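TRAP dicarboxylate transporter, DctP subunit (Anaerococcus prevoti, PDB 4N91) binds both anomers of D-glucuronate and probably serves as the extracytoplasmic solute-binding component of a TRAP transporter. Local coordinates at residues I91-A97 and V240-A246; V146-D150 and L269-R274. All coordinates share one frame; numbering follows the deposited sequence.

Both contacts involve the five-stranded mixed sheet of one lobe of the solute-binding fold: contact 1 pairs two of its strands, contact 2 lays a helix on a third. Strands 242-247 and 143-149, one from each contact, are neighbours in it, with D242 O meeting L149 N at 2.8 Å. Contact 1 lies inside the sheet: all its touching residues are buried, and its D242 end reaches the glucuronate. Contact 2, about 10 Å away between centres, sets helix 256-290 against the strand at the sheet's edge. There side-chain amides reach backbone atoms, and an arginine with its guanidinium face over a tryptophan ring atom lies nearer the surface. V244 and L149 join the two through apolar packing.

Contact 1 (I91-A97 and V240-A246); sequences ICVASNA and VPDIVIA. With BDP (beta-D-glucopyranuronic acid), chain C.
Strands 91-95 and 242-246 pair antiparallel inside the five-stranded sheet of this periplasmic-binding-protein fold, and the S95-D242 end of the pairing lines the glucuronate pocket. C92 with I245 and A94 with I243 are the hydrogen-bonded pairs; the I243 N to A94 O bond is 2.8 Å. The N-H of N96 reaches P241 O at 2.9 Å, nearly straight out from the carbonyl, and adds one bond just past the S95-D242 pair. On the sheet face with C92 and A94, C92 SG rests on I245 CG1 at 3.7 Å, where the first torsion of I245 (chi1 61°) turns CG1 to the sulfur, and helix 77-86 packs on this face. On the other face I91 and V244 cross at a slant, CG2 against CG1 at 3.6 Å. That face leads to the sugar: the carboxylate of D242 spans two neighbouring hydroxyls, OD1 at 2.7 Å from O3 and OD2 at 2.8 Å from O2 of the beta anomer. S95 OG caps the helix by accepting from A97 N, and S95 OG also bonds to Q177 NE2. One water accepts from S95 OG and donates to V240 O and, at 2.7 Å, to D242 OD1.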
ATOM      1  N   ILE A  91      -3.767  -3.345 -15.950  1.00 17.08           N
ATOM      2  CA  ILE A  91      -3.200  -3.677 -14.641  1.00 16.57           C
ATOM      3  C   ILE A  91      -2.778  -2.379 -13.977  1.00 18.09           C
ATOM      4  O   ILE A  91      -2.257  -1.481 -14.640  1.00 16.54           O
ATOM      5  CB  ILE A  91      -1.954  -4.546 -14.772  1.00 15.30           C
ATOM      6  CG1 ILE A  91      -2.269  -5.901 -15.417  1.00 15.67           C
ATOM      7  CG2 ILE A  91      -1.268  -4.735 -13.401  1.00 16.72           C
ATOM      8  CD1 ILE A  91      -1.034  -6.603 -15.975  1.00 20.09           C
ATOM      9  N   CYS A  92      -3.029  -2.262 -12.682  1.00 14.77           N
ATOM     10  CA  CYS A  92      -2.389  -1.182 -11.941  1.00 15.22           C
ATOM     11  C   CYS A  92      -2.071  -1.599 -10.534  1.00 16.84           C
ATOM     12  O   CYS A  92      -2.468  -2.661 -10.074  1.00 14.97           O
ATOM     13  CB  CYS A  92      -3.229   0.071 -11.956  1.00 15.08           C
ATOM     14  SG  CYS A  92      -4.605   0.154 -10.787  1.00 17.12           S
ATOM     15  N   VAL A  93      -1.330  -0.741  -9.850  1.00 12.30           N
ATOM     16  CA  VAL A  93      -1.015  -0.973  -8.455  1.00 11.12           C
ATOM     17  C   VAL A  93      -1.801   0.010  -7.628  1.00 13.61           C
ATOM     18  O   VAL A  93      -1.742   1.210  -7.878  1.00 15.40           O
ATOM     19  CB  VAL A  93       0.504  -0.796  -8.184  1.00 14.51           C
ATOM     20  CG1 VAL A  93       0.814  -0.964  -6.708  1.00 14.02           C
ATOM     21  CG2 VAL A  93       1.311  -1.806  -8.964  1.00 15.63           C
ATOM     22  N   ALA A  94      -2.510  -0.506  -6.630  1.00 12.92           N
ATOM     23  CA  ALA A  94      -3.277   0.326  -5.717  1.00 14.63           C
ATOM     24  C   ALA A  94      -3.020  -0.087  -4.278  1.00 16.35           C
ATOM     25  O   ALA A  94      -2.960  -1.274  -3.969  1.00 16.81           O
ATOM     26  CB  ALA A  94      -4.762   0.196  -6.016  1.00 16.85           C
ATOM     27  N   SER A  95      -2.890   0.881  -3.379  1.00 14.49           N
ATOM     28  CA  SER A  95      -2.779   0.554  -1.973  1.00 13.07           C
ATOM     29  C   SER A  95      -4.068  -0.074  -1.491  1.00 13.04           C
ATOM     30  O   SER A  95      -5.169   0.330  -1.883  1.00 15.44           O
ATOM     31  CB  SER A  95      -2.497   1.803  -1.142  1.00 15.05           C
ATOM     32  OG  SER A  95      -2.441   1.502   0.237  1.00 14.47           O
ATOM     33  N   ASN A  96      -3.937  -1.071  -0.642  1.00 14.44           N
ATOM     34  CA  ASN A  96      -5.107  -1.702  -0.040  1.00 13.22           C
ATOM     35  C   ASN A  96      -6.000  -0.649   0.635  1.00 14.44           C
ATOM     36  O   ASN A  96      -7.223  -0.820   0.744  1.00 15.69           O
ATOM     37  CB  ASN A  96      -4.641  -2.715   0.985  1.00 12.75           C
ATOM     38  CG  ASN A  96      -5.724  -3.663   1.398  1.00 20.20           C
ATOM     39  OD1 ASN A  96      -5.973  -4.653   0.726  1.00 23.55           O
ATOM     40  ND2 ASN A  96      -6.378  -3.363   2.499  1.00 18.24           N
ATOM     41  N   ALA A  97      -5.379   0.431   1.109  1.00 15.03           N
ATOM     42  CA  ALA A  97      -6.106   1.486   1.813  1.00 17.05           C
ATOM     43  C   ALA A  97      -7.306   1.972   1.000  1.00 18.06           C
ATOM     44  O   ALA A  97      -8.354   2.267   1.558  1.00 17.21           O
ATOM     45  CB  ALA A  97      -5.173   2.654   2.136  1.00 15.55           C
ATOM     46  N   VAL A 240       0.395  -1.888   5.298  1.00 13.54           N
ATOM     47  CA  VAL A 240      -0.670  -1.854   4.291  1.00 13.36           C
ATOM     48  C   VAL A 240      -0.117  -2.356   2.972  1.00 12.80           C
ATOM     49  O   VAL A 240       0.760  -1.726   2.370  1.00 15.81           O
ATOM     50  CB  VAL A 240      -1.250  -0.431   4.091  1.00 15.62           C
ATOM     51  CG1 VAL A 240      -2.402  -0.470   3.092  1.00 17.07           C
ATOM     52  CG2 VAL A 240      -1.723   0.161   5.432  1.00 19.90           C
ATOM     53  N   PRO A 241      -0.599  -3.513   2.516  1.00 14.81           N
ATOM     54  CA  PRO A 241      -0.018  -3.997   1.262  1.00 14.03           C
ATOM     55  C   PRO A 241      -0.427  -3.154   0.077  1.00 13.56           C
ATOM     56  O   PRO A 241      -1.546  -2.638   0.040  1.00 13.95           O
ATOM     57  CB  PRO A 241      -0.590  -5.419   1.131  1.00 14.76           C
ATOM     58  CG  PRO A 241      -1.903  -5.373   1.900  1.00 16.59           C
ATOM     59  CD  PRO A 241      -1.640  -4.410   3.050  1.00 17.23           C
ATOM     60  N   ASP A 242       0.464  -3.027  -0.891  1.00 12.91           N
ATOM     61  CA  ASP A 242       0.083  -2.589  -2.222  1.00 11.71           C
ATOM     62  C   ASP A 242      -0.442  -3.813  -2.972  1.00 15.48           C
ATOM     63  O   ASP A 242       0.084  -4.936  -2.831  1.00 15.96           O
ATOM     64  CB  ASP A 242       1.277  -1.963  -2.953  1.00 12.73           C
ATOM     65  CG  ASP A 242       1.620  -0.572  -2.467  1.00 14.67           C
ATOM     66  OD1 ASP A 242       0.714   0.157  -1.974  1.00 14.61           O
ATOM     67  OD2 ASP A 242       2.802  -0.186  -2.619  1.00 15.47           O
ATOM     68  N   ILE A 243      -1.502  -3.614  -3.735  1.00 12.73           N
ATOM     69  CA  ILE A 243      -2.155  -4.707  -4.442  1.00 13.77           C
ATOM     70  C   ILE A 243      -2.042  -4.483  -5.940  1.00 16.48           C
ATOM     71  O   ILE A 243      -2.307  -3.383  -6.438  1.00 14.50           O
ATOM     72  CB  ILE A 243      -3.648  -4.793  -4.077  1.00 15.19           C
ATOM     73  CG1 ILE A 243      -3.828  -4.825  -2.554  1.00 15.85           C
ATOM     74  CG2 ILE A 243      -4.292  -6.005  -4.741  1.00 14.31           C
ATOM     75  CD1 ILE A 243      -3.262  -6.057  -1.855  1.00 16.97           C
ATOM     76  N   VAL A 244      -1.629  -5.514  -6.665  1.00 13.97           N
ATOM     77  CA  VAL A 244      -1.649  -5.465  -8.115  1.00 13.42           C
ATOM     78  C   VAL A 244      -3.002  -5.965  -8.566  1.00 14.57           C
ATOM     79  O   VAL A 244      -3.377  -7.107  -8.262  1.00 15.88           O
ATOM     80  CB  VAL A 244      -0.544  -6.346  -8.703  1.00 14.98           C
ATOM     81  CG1 VAL A 244      -0.486  -6.209 -10.195  1.00 16.39           C
ATOM     82  CG2 VAL A 244       0.803  -5.991  -8.054  1.00 14.62           C
ATOM     83  N   ILE A 245      -3.753  -5.098  -9.235  1.00 11.95           N
ATOM     84  CA  ILE A 245      -5.078  -5.462  -9.700  1.00 13.88           C
ATOM     85  C   ILE A 245      -5.100  -5.522 -11.218  1.00 15.26           C
ATOM     86  O   ILE A 245      -4.417  -4.761 -11.889  1.00 17.48           O
ATOM     87  CB  ILE A 245      -6.191  -4.496  -9.172  1.00 16.92           C
ATOM     88  CG1 ILE A 245      -5.969  -3.065  -9.640  1.00 14.61           C
ATOM     89  CG2 ILE A 245      -6.303  -4.570  -7.658  1.00 19.37           C
ATOM     90  CD1 ILE A 245      -7.171  -2.155  -9.388  1.00 16.40           C
ATOM     91  N   ALA A 246      -5.877  -6.456 -11.749  1.00 17.48           N
ATOM     92  CA  ALA A 246      -6.033  -6.606 -13.186  1.00 18.66           C
ATOM     93  C   ALA A 246      -7.511  -6.539 -13.578  1.00 17.53           C
ATOM     94  O   ALA A 246      -8.385  -6.985 -12.830  1.00 16.08           O
ATOM     95  CB  ALA A 246      -5.432  -7.933 -13.628  1.00 15.64           C
TER
HETATM   96  C1  BDP C 402       2.930   4.142  -0.439  0.66 11.04           C
HETATM   97  C2  BDP C 402       2.241   3.090  -1.180  0.66 10.84           C
HETATM   98  C3  BDP C 402       1.468   3.679  -2.323  0.66 11.12           C
HETATM   99  C4  BDP C 402       0.506   4.632  -1.863  0.66 11.11           C
HETATM  100  C5  BDP C 402       1.190   5.667  -1.058  0.66  9.51           C
HETATM  101  C6  BDP C 402       0.185   6.645  -0.397  0.66 11.29           C
HETATM  102  O2  BDP C 402       3.373   2.390  -1.835  0.66 10.60           O
HETATM  103  O3  BDP C 402       0.812   2.612  -3.084  0.66 12.27           O
HETATM  104  O4  BDP C 402      -0.225   5.189  -2.831  0.66 12.65           O
HETATM  105  O5  BDP C 402       1.946   5.056   0.045  0.66 12.23           O
HETATM  106  O6A BDP C 402      -0.595   7.221  -1.186  0.66 12.50           O
HETATM  107  O1  BDP C 402       3.411   3.538   0.789  0.66 11.71           O
HETATM  108  O6B BDP C 402       0.354   6.970   0.800  0.66 13.00           O
HETATM  109  O   HOH W   1       0.127   0.347   0.686  1.00 15.37           O

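Contact 2 (V146-D150 and L269-R274); sequences VTWLD and LNEVQR
Strand 143-149, at the edge of the sheet, and helix 256-290 run nearly parallel here, their local axes 7.9 Å apart, and the closest packing centres on L149, N270 and Q273. L149 CD2 lies 3.9 Å from L269 CG, while L149 CB touches the amide carbon CD of Q273. Bent at chi2 (-86°), the Q273 chain brings its amide to the backbone of D150: NE2 donates to D150 O at 2.8 Å, in the carbonyl plane on a lone pair, and OE1 accepts from D150 N at 2.9 Å. An alanine at Q273 would probably leave D150 N and O without these mates and open a gap beside L149. N270 ND2 donates to W148 O at 2.8 Å, from above the carbonyl plane, and also lies over one face of the indole. Toward the looser, partly exposed side, R274 sets the face of its guanidinium over W148 CZ2, CZ 3.5 Å away and the planes 40° apart; a water bridges D150 OD2 and R274 O. R274 NH1 donates to N270 OD1 and forms a salt bridge with D126, which also accepts from W148 NE1. Amides thus hold the backbone of the strand end and the loop residue after it, whereas charge and water serve the outer side.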
ATOM      1  N   VAL A 146      -4.141  -9.842  -8.131  1.00 14.20           N
ATOM      2  CA  VAL A 146      -3.345 -10.952  -8.626  1.00 14.47           C
ATOM      3  C   VAL A 146      -2.080 -11.222  -7.808  1.00 17.51           C
ATOM      4  O   VAL A 146      -1.575 -12.362  -7.810  1.00 17.98           O
ATOM      5  CB  VAL A 146      -2.978 -10.787 -10.117  1.00 17.17           C
ATOM      6  CG1 VAL A 146      -4.254 -10.828 -10.978  1.00 20.70           C
ATOM      7  CG2 VAL A 146      -2.129  -9.536 -10.353  1.00 18.60           C
ATOM      8  N   THR A 147      -1.617 -10.203  -7.090  1.00 16.63           N
ATOM      9  CA  THR A 147      -0.522 -10.358  -6.136  1.00 13.97           C
ATOM     10  C   THR A 147      -0.453  -9.109  -5.267  1.00 15.76           C
ATOM     11  O   THR A 147      -1.253  -8.188  -5.442  1.00 15.24           O
ATOM     12  CB  THR A 147       0.843 -10.671  -6.826  1.00 14.88           C
ATOM     13  OG1 THR A 147       1.799 -11.087  -5.838  1.00 16.54           O
ATOM     14  CG2 THR A 147       1.370  -9.492  -7.571  1.00 18.92           C
ATOM     15  N   TRP A 148       0.479  -9.119  -4.322  1.00 15.63           N
ATOM     16  CA  TRP A 148       0.723  -7.984  -3.446  1.00 15.99           C
ATOM     17  C   TRP A 148       2.183  -7.541  -3.573  1.00 15.34           C
ATOM     18  O   TRP A 148       3.042  -8.256  -4.103  1.00 14.04           O
ATOM     19  CB  TRP A 148       0.397  -8.357  -2.002  1.00 16.17           C
ATOM     20  CG  TRP A 148       1.366  -9.373  -1.409  1.00 15.51           C
ATOM     21  CD1 TRP A 148       1.388 -10.735  -1.628  1.00 17.10           C
ATOM     22  CD2 TRP A 148       2.432  -9.106  -0.494  1.00 15.55           C
ATOM     23  NE1 TRP A 148       2.413 -11.316  -0.910  1.00 19.06           N
ATOM     24  CE2 TRP A 148       3.059 -10.339  -0.198  1.00 18.57           C
ATOM     25  CE3 TRP A 148       2.906  -7.942   0.118  1.00 18.04           C
ATOM     26  CZ2 TRP A 148       4.146 -10.432   0.659  1.00 21.21           C
ATOM     27  CZ3 TRP A 148       3.983  -8.041   0.977  1.00 19.52           C
ATOM     28  CH2 TRP A 148       4.593  -9.283   1.238  1.00 19.17           C
ATOM     29  N   LEU A 149       2.446  -6.336  -3.091  1.00 13.54           N
ATOM     30  CA  LEU A 149       3.781  -5.777  -3.077  1.00 11.98           C
ATOM     31  C   LEU A 149       4.015  -5.194  -1.702  1.00 13.47           C
ATOM     32  O   LEU A 149       3.077  -4.684  -1.081  1.00 13.27           O
ATOM     33  CB  LEU A 149       3.936  -4.682  -4.141  1.00 14.59           C
ATOM     34  CG  LEU A 149       3.521  -5.087  -5.574  1.00 13.19           C
ATOM     35  CD1 LEU A 149       3.461  -3.873  -6.437  1.00 13.91           C
ATOM     36  CD2 LEU A 149       4.412  -6.147  -6.180  1.00 16.63           C
ATOM     37  N   ASP A 150       5.260  -5.234  -1.242  1.00 12.90           N
ATOM     38  CA  ASP A 150       5.620  -4.769   0.089  1.00 11.39           C
ATOM     39  C   ASP A 150       5.722  -3.236   0.091  1.00 14.13           C
ATOM     40  O   ASP A 150       6.359  -2.639  -0.783  1.00 15.69           O
ATOM     41  CB  ASP A 150       6.984  -5.354   0.456  1.00 13.54           C
ATOM     42  CG  ASP A 150       7.261  -5.372   1.948  1.00 18.23           C
ATOM     43  OD1 ASP A 150       6.575  -4.693   2.739  1.00 18.40           O
ATOM     44  OD2 ASP A 150       8.210  -6.108   2.338  1.00 20.92           O
ATOM     45  N   LEU A 269       6.984 -10.578 -10.375  1.00 14.91           N
ATOM     46  CA  LEU A 269       6.736  -9.210  -9.911  1.00 16.43           C
ATOM     47  C   LEU A 269       6.803  -9.131  -8.384  1.00 14.73           C
ATOM     48  O   LEU A 269       7.510  -8.310  -7.805  1.00 14.25           O
ATOM     49  CB  LEU A 269       5.356  -8.783 -10.394  1.00 17.65           C
ATOM     50  CG  LEU A 269       4.752  -7.537  -9.779  1.00 16.09           C
ATOM     51  CD1 LEU A 269       5.656  -6.331  -9.919  1.00 15.67           C
ATOM     52  CD2 LEU A 269       3.394  -7.281 -10.469  1.00 16.04           C
ATOM     53  N   ASN A 270       6.061 -10.018  -7.737  1.00 15.17           N
ATOM     54  CA  ASN A 270       6.047 -10.075  -6.277  1.00 16.52           C
ATOM     55  C   ASN A 270       7.465 -10.304  -5.737  1.00 13.88           C
ATOM     56  O   ASN A 270       7.924  -9.614  -4.822  1.00 15.84           O
ATOM     57  CB  ASN A 270       5.094 -11.189  -5.832  1.00 17.99           C
ATOM     58  CG  ASN A 270       5.132 -11.446  -4.341  1.00 18.43           C
ATOM     59  OD1 ASN A 270       5.848 -12.325  -3.866  1.00 18.47           O
ATOM     60  ND2 ASN A 270       4.351 -10.691  -3.596  1.00 17.70           N
ATOM     61  N   GLU A 271       8.162 -11.273  -6.296  1.00 12.96           N
ATOM     62  CA  GLU A 271       9.491 -11.634  -5.802  1.00 13.49           C
ATOM     63  C   GLU A 271      10.525 -10.532  -5.989  1.00 14.32           C
ATOM     64  O   GLU A 271      11.283 -10.226  -5.068  1.00 15.16           O
ATOM     65  CB  GLU A 271       9.967 -12.908  -6.488  1.00 15.43           C
ATOM     66  CG  GLU A 271       9.127 -14.125  -6.071  1.00 17.24           C
ATOM     67  CD  GLU A 271       9.260 -15.290  -7.001  1.00 17.25           C
ATOM     68  OE1 GLU A 271       9.761 -15.112  -8.128  1.00 17.40           O
ATOM     69  OE2 GLU A 271       8.894 -16.424  -6.593  1.00 19.06           O
ATOM     70  N   VAL A 272      10.540  -9.924  -7.165  1.00 15.81           N
ATOM     71  CA  VAL A 272      11.533  -8.896  -7.468  1.00 16.43           C
ATOM     72  C   VAL A 272      11.244  -7.633  -6.689  1.00 13.93           C
ATOM     73  O   VAL A 272      12.145  -7.058  -6.089  1.00 14.25           O
ATOM     74  CB  VAL A 272      11.595  -8.599  -8.979  1.00 15.17           C
ATOM     75  CG1 VAL A 272      12.465  -7.398  -9.254  1.00 17.61           C
ATOM     76  CG2 VAL A 272      12.124  -9.827  -9.724  1.00 16.74           C
ATOM     77  N   GLN A 273       9.978  -7.229  -6.624  1.00 14.07           N
ATOM     78  CA  GLN A 273       9.611  -6.072  -5.810  1.00 13.96           C
ATOM     79  C   GLN A 273       9.987  -6.232  -4.345  1.00 14.61           C
ATOM     80  O   GLN A 273      10.526  -5.309  -3.739  1.00 13.80           O
ATOM     81  CB  GLN A 273       8.121  -5.786  -5.930  1.00 14.02           C
ATOM     82  CG  GLN A 273       7.744  -4.427  -5.405  1.00 13.73           C
ATOM     83  CD  GLN A 273       7.468  -4.372  -3.930  1.00 14.83           C
ATOM     84  OE1 GLN A 273       7.380  -5.400  -3.246  1.00 13.67           O
ATOM     85  NE2 GLN A 273       7.289  -3.143  -3.422  1.00 14.52           N
ATOM     86  N   ARG A 274       9.735  -7.407  -3.783  1.00 13.63           N
ATOM     87  CA  ARG A 274      10.049  -7.632  -2.378  1.00 14.00           C
ATOM     88  C   ARG A 274      11.558  -7.618  -2.113  1.00 15.34           C
ATOM     89  O   ARG A 274      12.011  -7.056  -1.106  1.00 17.64           O
ATOM     90  CB  ARG A 274       9.403  -8.930  -1.897  1.00 14.78           C
ATOM     91  CG  ARG A 274       7.931  -8.800  -1.724  1.00 16.74           C
ATOM     92  CD  ARG A 274       7.241 -10.140  -1.677  1.00 16.33           C
ATOM     93  NE  ARG A 274       7.591 -10.884  -0.470  1.00 20.85           N
ATOM     94  CZ  ARG A 274       7.075 -12.071  -0.166  1.00 27.87           C
ATOM     95  NH1 ARG A 274       6.224 -12.675  -0.988  1.00 25.42           N
ATOM     96  NH2 ARG A 274       7.409 -12.648   0.966  1.00 30.19           N
TER
HETATM   97  O   HOH W   2      10.201  -7.516   1.173  1.00 22.53           O